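Local coordinates for protein probable M18 family aminopeptidase 1 (Thermotoga maritima, PDB 2GLF) that probably acts as a metal-dependent aminopeptidase of the M18 family, removing residues from the N-termini of peptides with the help of zinc or a similar metal ion, at residues A[70-82]-A[261-275]. Numbering follows the deposited sequence.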
ATOM      1  N   GLY A  70      -3.774  25.341  48.093  1.00 22.60           N
ATOM      2  CA  GLY A  70      -4.069  24.007  48.574  1.00 21.01           C
ATOM      3  C   GLY A  70      -3.540  22.997  47.582  1.00 20.97           C
ATOM      4  O   GLY A  70      -3.818  21.806  47.690  1.00 21.85           O
ATOM      5  N   LYS A  71      -2.769  23.480  46.613  1.00 14.68           N
ATOM      6  CA  LYS A  71      -2.200  22.620  45.586  1.00 14.40           C
ATOM      7  C   LYS A  71      -0.704  22.851  45.415  1.00 14.42           C
ATOM      8  O   LYS A  71      -0.030  22.105  44.718  1.00 15.19           O
ATOM      9  CB  LYS A  71      -2.911  22.857  44.254  1.00 16.08           C
ATOM     10  CG  LYS A  71      -4.391  22.539  44.276  1.00 17.09           C
ATOM     11  CD  LYS A  71      -5.027  22.860  42.940  1.00 16.46           C
ATOM     12  CE  LYS A  71      -6.499  22.520  42.945  1.00 17.46           C
ATOM     13  NZ  LYS A  71      -7.155  22.799  41.634  1.00 17.07           N
ATOM     14  N   ALA A  72      -0.186  23.892  46.046  1.00 20.91           N
ATOM     15  CA  ALA A  72       1.234  24.189  45.954  1.00 19.75           C
ATOM     16  C   ALA A  72       1.691  24.698  47.308  1.00 20.11           C
ATOM     17  O   ALA A  72       0.904  25.263  48.064  1.00 21.12           O
ATOM     18  CB  ALA A  72       1.479  25.232  44.886  1.00  7.55           C
ATOM     19  N   ILE A  73       2.959  24.503  47.631  1.00 15.42           N
ATOM     20  CA  ILE A  73       3.443  24.962  48.916  1.00 15.08           C
ATOM     21  C   ILE A  73       4.959  25.101  48.935  1.00 15.89           C
ATOM     22  O   ILE A  73       5.693  24.173  48.596  1.00 16.26           O
ATOM     23  CB  ILE A  73       2.975  24.001  50.030  1.00 21.55           C
ATOM     24  CG1 ILE A  73       3.370  24.546  51.399  1.00 20.90           C
ATOM     25  CG2 ILE A  73       3.556  22.615  49.799  1.00 22.15           C
ATOM     26  CD1 ILE A  73       2.892  23.686  52.550  1.00 20.74           C
ATOM     27  N   ALA A  74       5.418  26.285  49.315  1.00 12.98           N
ATOM     28  CA  ALA A  74       6.841  26.568  49.393  1.00 12.98           C
ATOM     29  C   ALA A  74       7.240  26.671  50.866  1.00 12.98           C
ATOM     30  O   ALA A  74       6.561  27.316  51.661  1.00 12.98           O
ATOM     31  CB  ALA A  74       7.151  27.867  48.663  1.00 20.46           C
ATOM     32  N   ALA A  75       8.334  26.016  51.229  1.00 19.34           N
ATOM     33  CA  ALA A  75       8.804  26.045  52.605  1.00 20.42           C
ATOM     34  C   ALA A  75      10.233  26.551  52.657  1.00 21.28           C
ATOM     35  O   ALA A  75      11.102  26.035  51.960  1.00 22.13           O
ATOM     36  CB  ALA A  75       8.727  24.659  53.215  1.00  9.79           C
ATOM     37  N   PHE A  76      10.475  27.565  53.479  1.00 18.35           N
ATOM     38  CA  PHE A  76      11.818  28.102  53.601  1.00 18.63           C
ATOM     39  C   PHE A  76      12.350  27.995  55.018  1.00 18.53           C
ATOM     40  O   PHE A  76      11.618  27.719  55.972  1.00 18.74           O
ATOM     41  CB  PHE A  76      11.873  29.576  53.186  1.00 16.24           C
ATOM     42  CG  PHE A  76      11.290  29.852  51.837  1.00 16.73           C
ATOM     43  CD1 PHE A  76       9.982  30.323  51.712  1.00 16.24           C
ATOM     44  CD2 PHE A  76      12.039  29.632  50.681  1.00 17.23           C
ATOM     45  CE1 PHE A  76       9.432  30.568  50.460  1.00 16.24           C
ATOM     46  CE2 PHE A  76      11.495  29.874  49.421  1.00 16.24           C
ATOM     47  CZ  PHE A  76      10.192  30.341  49.309  1.00 16.24           C
ATOM     48  N   ARG A  77      13.655  28.199  55.121  1.00 27.21           N
ATOM     49  CA  ARG A  77      14.370  28.217  56.384  1.00 26.79           C
ATOM     50  C   ARG A  77      15.357  29.354  56.174  1.00 27.69           C
ATOM     51  O   ARG A  77      16.544  29.132  55.930  1.00 27.81           O
ATOM     52  CB  ARG A  77      15.097  26.891  56.644  1.00 19.44           C
ATOM     53  CG  ARG A  77      14.192  25.809  57.191  1.00 19.50           C
ATOM     54  CD  ARG A  77      14.966  24.565  57.572  1.00 19.99           C
ATOM     55  NE  ARG A  77      15.948  24.836  58.616  1.00 19.18           N
ATOM     56  CZ  ARG A  77      16.833  23.945  59.063  1.00 18.01           C
ATOM     57  NH1 ARG A  77      16.860  22.718  58.559  1.00 18.63           N
ATOM     58  NH2 ARG A  77      17.702  24.285  60.008  1.00 19.24           N
ATOM     59  N   VAL A  78      14.829  30.577  56.210  1.00 24.39           N
ATOM     60  CA  VAL A  78      15.639  31.771  56.034  1.00 25.28           C
ATOM     61  C   VAL A  78      16.584  31.789  57.219  1.00 26.03           C
ATOM     62  O   VAL A  78      16.151  31.681  58.369  1.00 26.86           O
ATOM     63  CB  VAL A  78      14.773  33.035  56.036  1.00 16.96           C
ATOM     64  CG1 VAL A  78      15.648  34.255  55.919  1.00 15.69           C
ATOM     65  CG2 VAL A  78      13.793  32.986  54.880  1.00 18.17           C
ATOM     66  N   VAL A  79      17.873  31.917  56.931  1.00 14.92           N
ATOM     67  CA  VAL A  79      18.885  31.894  57.968  1.00 14.55           C
ATOM     68  C   VAL A  79      19.885  33.038  57.830  1.00 15.78           C
ATOM     69  O   VAL A  79      20.780  33.202  58.658  1.00 16.17           O
ATOM     70  CB  VAL A  79      19.606  30.524  57.936  1.00 11.64           C
ATOM     71  CG1 VAL A  79      20.795  30.511  58.860  1.00  9.94           C
ATOM     72  CG2 VAL A  79      18.627  29.431  58.348  1.00  9.61           C
ATOM     73  N   ASP A  80      19.724  33.836  56.784  1.00 21.93           N
ATOM     74  CA  ASP A  80      20.612  34.967  56.558  1.00 22.48           C
ATOM     75  C   ASP A  80      19.903  35.971  55.659  1.00 22.92           C
ATOM     76  O   ASP A  80      18.692  35.880  55.452  1.00 23.67           O
ATOM     77  CB  ASP A  80      21.906  34.506  55.892  1.00 32.04           C
ATOM     78  CG  ASP A  80      23.053  35.481  56.110  1.00 35.75           C
ATOM     79  OD1 ASP A  80      22.816  36.708  56.054  1.00 38.64           O
ATOM     80  OD2 ASP A  80      24.196  35.025  56.331  1.00 36.48           O
ATOM     81  N   ASP A  81      20.648  36.934  55.138  1.00 25.67           N
ATOM     82  CA  ASP A  81      20.084  37.932  54.249  1.00 25.52           C
ATOM     83  C   ASP A  81      19.795  37.223  52.913  1.00 25.96           C
ATOM     84  O   ASP A  81      20.691  36.609  52.331  1.00 26.06           O
ATOM     85  CB  ASP A  81      21.108  39.056  54.066  1.00 38.16           C
ATOM     86  CG  ASP A  81      20.639  40.132  53.117  1.00 39.23           C
ATOM     87  OD1 ASP A  81      21.440  41.047  52.845  1.00 39.63           O
ATOM     88  OD2 ASP A  81      19.483  40.071  52.645  1.00 42.00           O
ATOM     89  N   LEU A  82      18.555  37.288  52.430  1.00 21.28           N
ATOM     90  CA  LEU A  82      18.224  36.627  51.166  1.00 21.52           C
ATOM     91  C   LEU A  82      19.114  37.066  50.026  1.00 22.00           C
ATOM     92  O   LEU A  82      19.223  36.366  49.021  1.00 22.70           O
ATOM     93  CB  LEU A  82      16.775  36.872  50.753  1.00 20.69           C
ATOM     94  CG  LEU A  82      15.678  36.005  51.364  1.00 22.27           C
ATOM     95  CD1 LEU A  82      14.490  36.004  50.394  1.00 24.04           C
ATOM     96  CD2 LEU A  82      16.177  34.578  51.601  1.00 20.97           C
ATOM     97  N   LEU A 261      15.212  19.123  53.896  1.00 21.03           N
ATOM     98  CA  LEU A 261      14.946  20.463  54.407  1.00 21.12           C
ATOM     99  C   LEU A 261      14.873  20.447  55.917  1.00 21.77           C
ATOM    100  O   LEU A 261      15.467  21.290  56.584  1.00 22.20           O
ATOM    101  CB  LEU A 261      13.615  21.002  53.864  1.00  9.54           C
ATOM    102  CG  LEU A 261      13.180  22.364  54.424  1.00  9.22           C
ATOM    103  CD1 LEU A 261      14.149  23.421  53.928  1.00  9.22           C
ATOM    104  CD2 LEU A 261      11.768  22.719  53.996  1.00  9.22           C
ATOM    105  N   LEU A 262      14.142  19.473  56.450  1.00 28.07           N
ATOM    106  CA  LEU A 262      13.950  19.348  57.887  1.00 27.48           C
ATOM    107  C   LEU A 262      15.171  18.960  58.718  1.00 28.02           C
ATOM    108  O   LEU A 262      15.253  19.325  59.893  1.00 28.46           O
ATOM    109  CB  LEU A 262      12.821  18.352  58.171  1.00  3.43           C
ATOM    110  CG  LEU A 262      11.449  18.673  57.579  1.00  3.43           C
ATOM    111  CD1 LEU A 262      10.427  17.705  58.140  1.00  3.43           C
ATOM    112  CD2 LEU A 262      11.055  20.103  57.911  1.00  3.43           C
ATOM    113  N   SER A 263      16.122  18.237  58.132  1.00 12.03           N
ATOM    114  CA  SER A 263      17.277  17.804  58.905  1.00 12.76           C
ATOM    115  C   SER A 263      18.598  18.423  58.492  1.00 13.65           C
ATOM    116  O   SER A 263      19.660  18.019  58.961  1.00 13.85           O
ATOM    117  CB  SER A 263      17.393  16.282  58.854  1.00 14.57           C
ATOM    118  OG  SER A 263      17.712  15.854  57.546  1.00 15.56           O
ATOM    119  N   ALA A 264      18.547  19.412  57.624  1.00 22.95           N
ATOM    120  CA  ALA A 264      19.779  20.037  57.191  1.00 24.88           C
ATOM    121  C   ALA A 264      20.297  21.055  58.210  1.00 26.54           C
ATOM    122  O   ALA A 264      19.536  21.599  59.017  1.00 27.15           O
ATOM    123  CB  ALA A 264      19.564  20.710  55.837  1.00 22.43           C
ATOM    124  N   ASN A 265      21.607  21.282  58.179  1.00 29.42           N
ATOM    125  CA  ASN A 265      22.260  22.266  59.033  1.00 30.66           C
ATOM    126  C   ASN A 265      22.722  23.298  58.010  1.00 30.77           C
ATOM    127  O   ASN A 265      23.849  23.244  57.514  1.00 31.54           O
ATOM    128  CB  ASN A 265      23.445  21.640  59.756  1.00 59.36           C
ATOM    129  CG  ASN A 265      23.027  20.500  60.652  1.00 64.69           C
ATOM    130  OD1 ASN A 265      22.217  20.680  61.561  1.00 68.83           O
ATOM    131  ND2 ASN A 265      23.567  19.312  60.398  1.00 65.69           N
ATOM    132  N   PRO A 266      21.830  24.237  57.656  1.00 20.89           N
ATOM    133  CA  PRO A 266      22.093  25.295  56.682  1.00 21.12           C
ATOM    134  C   PRO A 266      23.220  26.241  57.063  1.00 21.71           C
ATOM    135  O   PRO A 266      23.491  26.469  58.240  1.00 20.71           O
ATOM    136  CB  PRO A 266      20.755  26.026  56.593  1.00 28.75           C
ATOM    137  CG  PRO A 266      19.762  25.005  57.047  1.00 28.60           C
ATOM    138  CD  PRO A 266      20.466  24.363  58.191  1.00 28.27           C
ATOM    139  N   GLU A 267      23.870  26.792  56.046  1.00 40.29           N
ATOM    140  CA  GLU A 267      24.952  27.739  56.249  1.00 41.50           C
ATOM    141  C   GLU A 267      24.505  28.965  55.475  1.00 40.48           C
ATOM    142  O   GLU A 267      25.024  30.063  55.643  1.00 41.02           O
ATOM    143  CB  GLU A 267      26.250  27.180  55.669  1.00110.10           C
ATOM    144  CG  GLU A 267      27.506  27.777  56.268  1.00115.45           C
ATOM    145  CD  GLU A 267      28.756  27.039  55.832  1.00125.13           C
ATOM    146  OE1 GLU A 267      28.782  25.794  55.952  1.00126.59           O
ATOM    147  OE2 GLU A 267      29.715  27.700  55.377  1.00129.99           O
ATOM    148  N   LYS A 268      23.500  28.739  54.639  1.00 30.34           N
ATOM    149  CA  LYS A 268      22.906  29.745  53.771  1.00 29.07           C
ATOM    150  C   LYS A 268      21.409  29.415  53.758  1.00 27.98           C
ATOM    151  O   LYS A 268      21.036  28.253  53.889  1.00 27.93           O
ATOM    152  CB  LYS A 268      23.525  29.578  52.382  1.00 35.82           C
ATOM    153  CG  LYS A 268      22.931  30.391  51.256  1.00 36.41           C
ATOM    154  CD  LYS A 268      23.602  29.993  49.943  1.00 34.34           C
ATOM    155  CE  LYS A 268      23.128  30.845  48.782  1.00 33.59           C
ATOM    156  NZ  LYS A 268      23.760  30.456  47.487  1.00 35.47           N
ATOM    157  N   SER A 269      20.545  30.412  53.629  1.00 20.97           N
ATOM    158  CA  SER A 269      19.114  30.128  53.605  1.00 19.74           C
ATOM    159  C   SER A 269      18.826  28.981  52.640  1.00 19.08           C
ATOM    160  O   SER A 269      19.453  28.878  51.586  1.00 19.87           O
ATOM    161  CB  SER A 269      18.317  31.357  53.152  1.00 38.67           C
ATOM    162  OG  SER A 269      18.278  32.369  54.144  1.00 39.58           O
ATOM    163  N   ILE A 270      17.882  28.119  52.999  1.00 22.80           N
ATOM    164  CA  ILE A 270      17.513  27.006  52.133  1.00 20.17           C
ATOM    165  C   ILE A 270      15.995  26.918  52.035  1.00 20.08           C
ATOM    166  O   ILE A 270      15.280  27.613  52.750  1.00 21.02           O
ATOM    167  CB  ILE A 270      18.034  25.666  52.668  1.00  4.62           C
ATOM    168  CG1 ILE A 270      17.370  25.348  54.011  1.00  4.62           C
ATOM    169  CG2 ILE A 270      19.542  25.713  52.785  1.00  4.62           C
ATOM    170  CD1 ILE A 270      17.609  23.934  54.514  1.00  4.62           C
ATOM    171  N   GLY A 271      15.505  26.059  51.154  1.00 17.91           N
ATOM    172  CA  GLY A 271      14.070  25.922  51.008  1.00 17.34           C
ATOM    173  C   GLY A 271      13.659  24.922  49.948  1.00 17.11           C
ATOM    174  O   GLY A 271      14.481  24.492  49.132  1.00 16.95           O
ATOM    175  N   VAL A 272      12.381  24.553  49.966  1.00 18.81           N
ATOM    176  CA  VAL A 272      11.828  23.605  49.007  1.00 18.36           C
ATOM    177  C   VAL A 272      10.468  24.095  48.515  1.00 18.83           C
ATOM    178  O   VAL A 272       9.625  24.500  49.308  1.00 19.60           O
ATOM    179  CB  VAL A 272      11.628  22.207  49.632  1.00  5.94           C
ATOM    180  CG1 VAL A 272      11.116  21.259  48.579  1.00  5.94           C
ATOM    181  CG2 VAL A 272      12.935  21.681  50.209  1.00  5.94           C
ATOM    182  N   ILE A 273      10.255  24.063  47.206  1.00 21.48           N
ATOM    183  CA  ILE A 273       8.978  24.487  46.646  1.00 21.03           C
ATOM    184  C   ILE A 273       8.315  23.312  45.927  1.00 21.20           C
ATOM    185  O   ILE A 273       8.961  22.571  45.187  1.00 21.10           O
ATOM    186  CB  ILE A 273       9.172  25.647  45.680  1.00 20.04           C
ATOM    187  CG1 ILE A 273       9.930  26.759  46.392  1.00 18.25           C
ATOM    188  CG2 ILE A 273       7.829  26.182  45.219  1.00 19.56           C
ATOM    189  CD1 ILE A 273      10.448  27.808  45.452  1.00 18.51           C
ATOM    190  N   PHE A 274       7.020  23.147  46.162  1.00 15.26           N
ATOM    191  CA  PHE A 274       6.264  22.054  45.576  1.00 15.52           C
ATOM    192  C   PHE A 274       5.196  22.575  44.629  1.00 15.23           C
ATOM    193  O   PHE A 274       4.250  23.233  45.061  1.00 14.73           O
ATOM    194  CB  PHE A 274       5.618  21.251  46.698  1.00 20.47           C
ATOM    195  CG  PHE A 274       6.608  20.623  47.638  1.00 23.42           C
ATOM    196  CD1 PHE A 274       6.416  20.684  49.005  1.00 26.77           C
ATOM    197  CD2 PHE A 274       7.706  19.930  47.152  1.00 28.81           C
ATOM    198  CE1 PHE A 274       7.306  20.056  49.876  1.00 30.53           C
ATOM    199  CE2 PHE A 274       8.593  19.302  48.017  1.00 28.44           C
ATOM    200  CZ  PHE A 274       8.392  19.366  49.381  1.00 26.42           C
ATOM    201  N   PHE A 275       5.337  22.276  43.338  1.00 31.26           N
ATOM    202  CA  PHE A 275       4.368  22.752  42.356  1.00 30.53           C
ATOM    203  C   PHE A 275       3.363  21.723  41.881  1.00 30.22           C
ATOM    204  O   PHE A 275       3.539  20.523  42.058  1.00 30.81           O
ATOM    205  CB  PHE A 275       5.083  23.333  41.139  1.00 12.21           C
ATOM    206  CG  PHE A 275       5.959  24.508  41.457  1.00 12.21           C
ATOM    207  CD1 PHE A 275       7.308  24.329  41.746  1.00 12.21           C
ATOM    208  CD2 PHE A 275       5.435  25.800  41.463  1.00 12.21           C
ATOM    209  CE1 PHE A 275       8.126  25.420  42.032  1.00 13.39           C
ATOM    210  CE2 PHE A 275       6.244  26.901  41.749  1.00 12.28           C
ATOM    211  CZ  PHE A 275       7.593  26.713  42.033  1.00 13.10           C
TER
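Strands 73-77 and 270-275 are antiparallel neighbours in the mixed central sheet of the metallopeptidase domain, and Arg77, at the C-terminal end of strand 73-77, ties the pair to the C-terminus of helix 248-263. Ile73 with Phe274, Ala75 with Val272 and Arg77 with Ile270 are the hydrogen-bonded pairs. Ala75 N meets Val272 O at 2.8 Å and almost straight (175°), and Val272 N answers to Ala75 O; at the Arg77-Ile270 pair the bond from Ile270 N to Arg77 O is weak. On the face carrying these pairs, Ile73 and Phe274 run alongside each other, Ile73 CG2 touching the ring edge of Phe274 at CD1, and Ala75 CB rests on Leu261 CD2 (3.7 Å). On the other face Ala74 CB packs against Ile273 CG1, and helix 292-303 covers Phe76 and Ile273. The Arg77 chain passes Leu261, running the opposite way, and bends at chi3 (61°), which brings the guanidinium to the helix end. There NH1 donates to Leu261 O (2.8 Å), in the guanidinium plane, and to Ala264 O (2.9 Å), tilted from it; Pro266 CG sits over the centre of one face. A leucine in place of Arg77 would probably leave the carbonyls of Leu261 and Ala264 without these donors and Pro266 without its flat partner. Ser269 OG accepts from Val79 N (2.9 Å) and, weakly, from Asp80 N, tying down the start of the loop after strand 73-77. A helix C-terminus is the negative end of its dipole, so the guanidinium is probably favoured beside Leu261 O, while its bond to Ala264 O holds the chain just past the helix.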